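Local coordinates for glycosyl hydrolase (Rhizobium leguminosarum bv. trifolii, PDB 5NDX), which probably hydrolyses glycosidic bonds as a family 39 glycoside hydrolase, being a bacterial orthologue of human alpha-L-iduronidase, at residues A[78-83]-A[126-131]; A[121-125]-A[170-174]. The protein carries 2 engineered substitutions. One frame throughout, in Å; residues are numbered along the deposited sequence.

Interaction 1 (A[78-83]-A[126-131]); sequences LDRALD and RYGARY. With SO4 (sulfate ion), chain L.
The ring of Tyr-127 lies between a carbon from across the contact and one from its own helix: methyl CD1 of Leu-82 sits over the centre of one face, 3.5 Å from the ring centroid in a CH-pi contact, and CG of Arg-126 covers the opposite face. At the edge, Tyr-127 OH donates to OD1 of Asp-79 at 2.7 Å. One turn on, the Tyr-131 ring carries CG of Arg-130 on one face and receives Asp-83 OD1 at its edge, with its OH giving a 2.6 Å bond to that oxygen. Gripping side-on, Arg-126 NH2 reaches Asp-79 OD2 at 2.8 Å while NE takes OD1, the two flat groups only 7° from coplanar; Arg-130 repeats the fork on Asp-83, its NH2 2.8 Å from OD2. The arginines use the syn lone pairs, whereas the tyrosine hydroxyls come from the anti side, somewhat out of the carboxylate plane, so that each OD1 accepts twice. These pairs join helices 76-87 and 110-131 on the outside of a TIM barrel, whose segment axes cross at -53° and stay 12.2 Å apart. With CG anti to the backbone N in Arg-126 (chi1 -176°) and both arginine chains extended from CG to NE, the guanidinium groups are carried across that gap. CB of Asp-79 lies over one face of the Arg-130 guanidinium, and a long, charge-only contact of 3.8 Å between Asp-79 OD2 and Arg-130 NH1 joins the two forks into one salt-bridge network. Arg-126 NH1 and NH2 also hold a sulfate, probably from the crystallisation liquor, with NH2 3.2 Å from its O1.

Interaction 2 (A[121-125]-A[170-174]); sequences TATVD and LDAID
Ile-173, Val-124 and Thr-121 bury the most surface where residues 170-174, running on from helix 155-171, pack on helix 110-131; both are outer helices of the TIM barrel, with the short helix 133-136 and strand 140-142 between them in the chain. Val-124 points into the other segment and divides its two methyls. Val-124 CG1 lies 3.5 Å from Ile-173 CB and equally near Ile-173 CG2, the two side chains sliding past each other in opposite directions. Val-124 CG2 instead turns to Leu-170, whose CD2 lies 3.5 Å away, the leucine crossing the valine at about a right angle. That split follows from the torsion of the valine, which sets CG1 anti to the backbone N (chi1 159°) and CG2 beside it. Phe-141 of strand 140-142 touches both Val-124 and Leu-170, tying this apolar patch to the barrel wall. Ile-173 also touches residues before and after the valine: its CG1 passes 4.0 Å from CG2 of Thr-121, and its CD1 extends across Asp-125, 3.7 Å from Asp-125 CB. Trimmed to an alanine here, the residue would lose these outer carbons, which would probably open a gap beside Val-124 CG1 and leave Asp-125 CB without the methyl that crosses it. No hydrogen bond crosses between the segments; the Thr-121 hydroxyl bonds chiefly to Gly-169 O and also to Arg-117 O. Within 170-174, Leu-170 O accepts from both Ile-173 N and Asp-174 N. Ala-172 CB rests 3.5 Å from OG1 of Thr-121.

Helix 110-131 is shared by both contacts, whose centres lie about 13 Å apart: its residues 121-125 serve interaction 2 and the directly following 126-131 serve interaction 1. Along the chain the segments alternate, 78-83, 121-125, 126-131 and 170-174, so the same helix packs against the preceding helix 76-87 and the later helix 155-171, beyond the short helix 133-136. Strands 91-95 and 140-142, neighbours in the eight-stranded parallel sheet, separate these helices in sequence. The chemistry differs between the two, a charged network in one and chiefly apolar packing in the other. Both lie away from the annotated sites and join neighbouring helices of the barrel's outer layer.

Interaction 1 (A[78-83]-A[126-131])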
loop_
_atom_site.group_PDB
_atom_site.type_symbol
_atom_site.label_atom_id
_atom_site.label_comp_id
_atom_site.label_asym_id
_atom_site.label_seq_id
_atom_site.Cartn_x
_atom_site.Cartn_y
_atom_site.Cartn_z
ATOM N N LEU A 78 -8.803 -20.261 7.164
ATOM C CA LEU A 78 -8.040 -19.829 6.010
ATOM C C LEU A 78 -8.956 -19.402 4.872
ATOM O O LEU A 78 -8.691 -18.393 4.216
ATOM C CB LEU A 78 -6.983 -20.871 5.571
ATOM C CG LEU A 78 -5.984 -20.426 4.494
ATOM C CD1 LEU A 78 -5.202 -19.150 4.870
ATOM C CD2 LEU A 78 -5.000 -21.525 4.150
ATOM N N ASP A 79 -10.046 -20.132 4.662
ATOM C CA ASP A 79 -11.064 -19.757 3.693
ATOM C C ASP A 79 -11.632 -18.351 3.946
ATOM O O ASP A 79 -11.794 -17.592 3.017
ATOM C CB ASP A 79 -12.260 -20.715 3.709
ATOM C CG ASP A 79 -11.937 -22.126 3.208
ATOM O OD1 ASP A 79 -10.871 -22.375 2.589
ATOM O OD2 ASP A 79 -12.817 -22.992 3.466
ATOM N N ARG A 80 -11.979 -18.059 5.192
ATOM C CA ARG A 80 -12.499 -16.757 5.542
ATOM C C ARG A 80 -11.464 -15.660 5.307
ATOM O O ARG A 80 -11.804 -14.616 4.819
ATOM C CB ARG A 80 -12.975 -16.728 7.001
ATOM C CG ARG A 80 -14.290 -17.511 7.159
ATOM C CD ARG A 80 -14.678 -17.776 8.614
ATOM N NE ARG A 80 -14.661 -16.546 9.435
ATOM C CZ ARG A 80 -14.614 -16.498 10.780
ATOM N NH1 ARG A 80 -14.575 -17.608 11.528
ATOM N NH2 ARG A 80 -14.603 -15.322 11.393
ATOM N N ALA A 81 -10.212 -15.944 5.620
ATOM C CA ALA A 81 -9.139 -14.979 5.517
ATOM C C ALA A 81 -8.828 -14.642 4.047
ATOM O O ALA A 81 -8.712 -13.469 3.692
ATOM C CB ALA A 81 -7.894 -15.506 6.203
ATOM N N LEU A 82 -8.705 -15.665 3.210
ATOM C CA LEU A 82 -8.517 -15.450 1.778
ATOM C C LEU A 82 -9.743 -14.860 1.131
ATOM O O LEU A 82 -9.600 -13.987 0.258
ATOM C CB LEU A 82 -8.067 -16.705 1.060
ATOM C CG LEU A 82 -6.732 -17.256 1.589
ATOM C CD1 LEU A 82 -6.377 -18.563 0.913
ATOM C CD2 LEU A 82 -5.613 -16.238 1.407
ATOM N N ASP A 83 -10.942 -15.287 1.540
ATOM C CA ASP A 83 -12.150 -14.746 0.929
ATOM C C ASP A 83 -12.253 -13.228 1.141
ATOM O O ASP A 83 -12.670 -12.524 0.238
ATOM C CB ASP A 83 -13.419 -15.371 1.498
ATOM C CG ASP A 83 -13.702 -16.763 0.980
ATOM O OD1 ASP A 83 -13.059 -17.288 0.048
ATOM O OD2 ASP A 83 -14.585 -17.356 1.588
ATOM N N ARG A 126 -7.044 -26.571 -3.385
ATOM C CA ARG A 126 -8.262 -26.021 -2.856
ATOM C C ARG A 126 -8.605 -24.608 -3.394
ATOM O O ARG A 126 -9.769 -24.349 -3.761
ATOM C CB ARG A 126 -8.169 -25.982 -1.367
ATOM C CG ARG A 126 -9.431 -25.507 -0.699
ATOM C CD ARG A 126 -9.205 -25.522 0.795
ATOM N NE ARG A 126 -10.435 -25.150 1.480
ATOM C CZ ARG A 126 -11.471 -25.971 1.665
ATOM N NH1 ARG A 126 -11.443 -27.227 1.218
ATOM N NH2 ARG A 126 -12.559 -25.538 2.284
ATOM N N TYR A 127 -7.619 -23.704 -3.444
ATOM C CA TYR A 127 -7.940 -22.309 -3.725
ATOM C C TYR A 127 -8.061 -22.106 -5.217
ATOM O O TYR A 127 -8.862 -21.305 -5.661
ATOM C CB TYR A 127 -7.019 -21.320 -2.942
ATOM C CG TYR A 127 -7.301 -21.470 -1.472
ATOM C CD1 TYR A 127 -8.576 -21.202 -0.964
ATOM C CD2 TYR A 127 -6.341 -21.927 -0.590
ATOM C CE1 TYR A 127 -8.862 -21.390 0.386
ATOM C CE2 TYR A 127 -6.646 -22.174 0.741
ATOM C CZ TYR A 127 -7.904 -21.898 1.219
ATOM O OH TYR A 127 -8.192 -22.129 2.531
ATOM N N GLY A 128 -7.343 -22.920 -5.993
ATOM C CA GLY A 128 -7.535 -22.983 -7.445
ATOM C C GLY A 128 -8.952 -23.405 -7.816
ATOM O O GLY A 128 -9.559 -22.813 -8.699
ATOM N N ALA A 129 -9.488 -24.381 -7.092
ATOM C CA ALA A 129 -10.893 -24.774 -7.241
ATOM C C ALA A 129 -11.876 -23.711 -6.759
ATOM O O ALA A 129 -12.911 -23.480 -7.389
ATOM C CB ALA A 129 -11.152 -26.045 -6.474
ATOM N N ARG A 130 -11.574 -23.096 -5.610
ATOM C CA ARG A 130 -12.514 -22.158 -4.985
ATOM C C ARG A 130 -12.623 -20.860 -5.774
ATOM O O ARG A 130 -13.718 -20.334 -5.951
ATOM C CB ARG A 130 -12.055 -21.843 -3.540
ATOM C CG ARG A 130 -13.047 -21.124 -2.645
ATOM C CD ARG A 130 -12.386 -20.855 -1.277
ATOM N NE ARG A 130 -13.282 -20.180 -0.357
ATOM C CZ ARG A 130 -14.267 -20.780 0.322
ATOM N NH1 ARG A 130 -14.511 -22.055 0.140
ATOM N NH2 ARG A 130 -15.053 -20.102 1.141
ATOM N N TYR A 131 -11.496 -20.335 -6.241
ATOM C CA TYR A 131 -11.463 -19.049 -6.932
ATOM C C TYR A 131 -11.205 -19.105 -8.422
ATOM O O TYR A 131 -11.354 -18.097 -9.081
ATOM C CB TYR A 131 -10.372 -18.151 -6.333
ATOM C CG TYR A 131 -10.452 -17.989 -4.847
ATOM C CD1 TYR A 131 -11.614 -17.541 -4.244
ATOM C CD2 TYR A 131 -9.355 -18.259 -4.051
ATOM C CE1 TYR A 131 -11.691 -17.402 -2.853
ATOM C CE2 TYR A 131 -9.410 -18.120 -2.684
ATOM C CZ TYR A 131 -10.574 -17.677 -2.083
ATOM O OH TYR A 131 -10.613 -17.566 -0.715
HETATM S S SO4 L . -14.087 -29.060 3.180
HETATM O O1 SO4 L . -14.667 -27.685 3.322
HETATM O O2 SO4 L . -13.813 -29.311 1.735
HETATM O O3 SO4 L . -12.813 -29.229 3.949
HETATM O O4 SO4 L . -15.094 -30.042 3.692
#

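Interaction 2 (A[121-125]-A[170-174])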
loop_
_atom_site.group_PDB
_atom_site.type_symbol
_atom_site.label_atom_id
_atom_site.label_comp_id
_atom_site.label_asym_id
_atom_site.label_seq_id
_atom_site.Cartn_x
_atom_site.Cartn_y
_atom_site.Cartn_z
ATOM N N THR A 121 0.596 -28.399 -1.871
ATOM C CA THR A 121 -0.212 -28.931 -2.966
ATOM C C THR A 121 -1.693 -28.836 -2.649
ATOM O O THR A 121 -2.455 -28.355 -3.483
ATOM C CB THR A 121 0.191 -30.405 -3.295
ATOM O OG1 THR A 121 1.525 -30.400 -3.822
ATOM C CG2 THR A 121 -0.736 -31.007 -4.344
ATOM N N ALA A 122 -2.096 -29.262 -1.448
ATOM C CA ALA A 122 -3.507 -29.180 -1.062
ATOM C C ALA A 122 -4.059 -27.708 -1.066
ATOM O O ALA A 122 -5.237 -27.450 -1.434
ATOM C CB ALA A 122 -3.718 -29.840 0.304
ATOM N N THR A 123 -3.198 -26.770 -0.698
ATOM C CA THR A 123 -3.552 -25.346 -0.659
ATOM C C THR A 123 -3.897 -24.858 -2.044
ATOM O O THR A 123 -4.973 -24.296 -2.283
ATOM C CB THR A 123 -2.382 -24.510 -0.108
ATOM O OG1 THR A 123 -1.980 -25.012 1.165
ATOM C CG2 THR A 123 -2.768 -23.050 0.027
ATOM N N VAL A 124 -2.980 -25.122 -2.964
ATOM C CA VAL A 124 -3.113 -24.721 -4.329
ATOM C C VAL A 124 -4.305 -25.422 -4.991
ATOM O O VAL A 124 -5.100 -24.813 -5.725
ATOM C CB VAL A 124 -1.773 -24.967 -5.041
ATOM C CG1 VAL A 124 -1.966 -25.049 -6.534
ATOM C CG2 VAL A 124 -0.867 -23.790 -4.707
ATOM N N ASP A 125 -4.449 -26.701 -4.694
ATOM C CA ASP A 125 -5.620 -27.431 -5.162
ATOM C C ASP A 125 -6.947 -26.841 -4.665
ATOM O O ASP A 125 -7.854 -26.605 -5.425
ATOM C CB ASP A 125 -5.527 -28.901 -4.752
ATOM C CG ASP A 125 -6.635 -29.712 -5.356
ATOM O OD1 ASP A 125 -6.543 -29.960 -6.564
ATOM O OD2 ASP A 125 -7.610 -30.013 -4.636
ATOM N N LEU A 170 4.018 -26.797 -5.134
ATOM C CA LEU A 170 3.367 -25.991 -6.179
ATOM C C LEU A 170 3.434 -26.739 -7.522
ATOM O O LEU A 170 2.473 -26.701 -8.288
ATOM C CB LEU A 170 4.045 -24.625 -6.342
ATOM C CG LEU A 170 4.056 -23.719 -5.100
ATOM C CD1 LEU A 170 4.896 -22.478 -5.342
ATOM C CD2 LEU A 170 2.651 -23.328 -4.701
ATOM N N ASP A 171 4.595 -27.312 -7.834
ATOM C CA ASP A 171 4.785 -28.017 -9.130
ATOM C C ASP A 171 3.788 -29.173 -9.328
ATOM O O ASP A 171 3.354 -29.382 -10.447
ATOM C CB ASP A 171 6.233 -28.515 -9.323
ATOM C CG ASP A 171 7.206 -27.383 -9.675
ATOM O OD1 ASP A 171 6.767 -26.219 -9.729
ATOM O OD2 ASP A 171 8.414 -27.639 -9.903
ATOM N N ALA A 172 3.364 -29.855 -8.250
ATOM C CA ALA A 172 2.352 -30.926 -8.389
ATOM C C ALA A 172 1.066 -30.446 -9.057
ATOM O O ALA A 172 0.422 -31.210 -9.712
ATOM C CB ALA A 172 2.022 -31.568 -7.049
ATOM N N ILE A 173 0.683 -29.195 -8.884
ATOM C CA ILE A 173 -0.524 -28.686 -9.513
ATOM C C ILE A 173 -0.160 -27.760 -10.659
ATOM O O ILE A 173 -0.824 -27.807 -11.688
ATOM C CB ILE A 173 -1.384 -27.870 -8.531
ATOM C CG1 ILE A 173 -1.887 -28.736 -7.375
ATOM C CG2 ILE A 173 -2.549 -27.182 -9.268
ATOM C CD1 ILE A 173 -3.227 -29.401 -7.630
ATOM N N ASP A 174 0.829 -26.862 -10.486
ATOM C CA ASP A 174 1.072 -25.837 -11.517
ATOM C C ASP A 174 2.422 -25.160 -11.368
ATOM O O ASP A 174 2.570 -24.274 -10.509
ATOM C CB ASP A 174 -0.075 -24.819 -11.482
ATOM C CG ASP A 174 -0.068 -23.868 -12.647
ATOM O OD1 ASP A 174 0.903 -23.820 -13.451
ATOM O OD2 ASP A 174 -1.065 -23.121 -12.722
#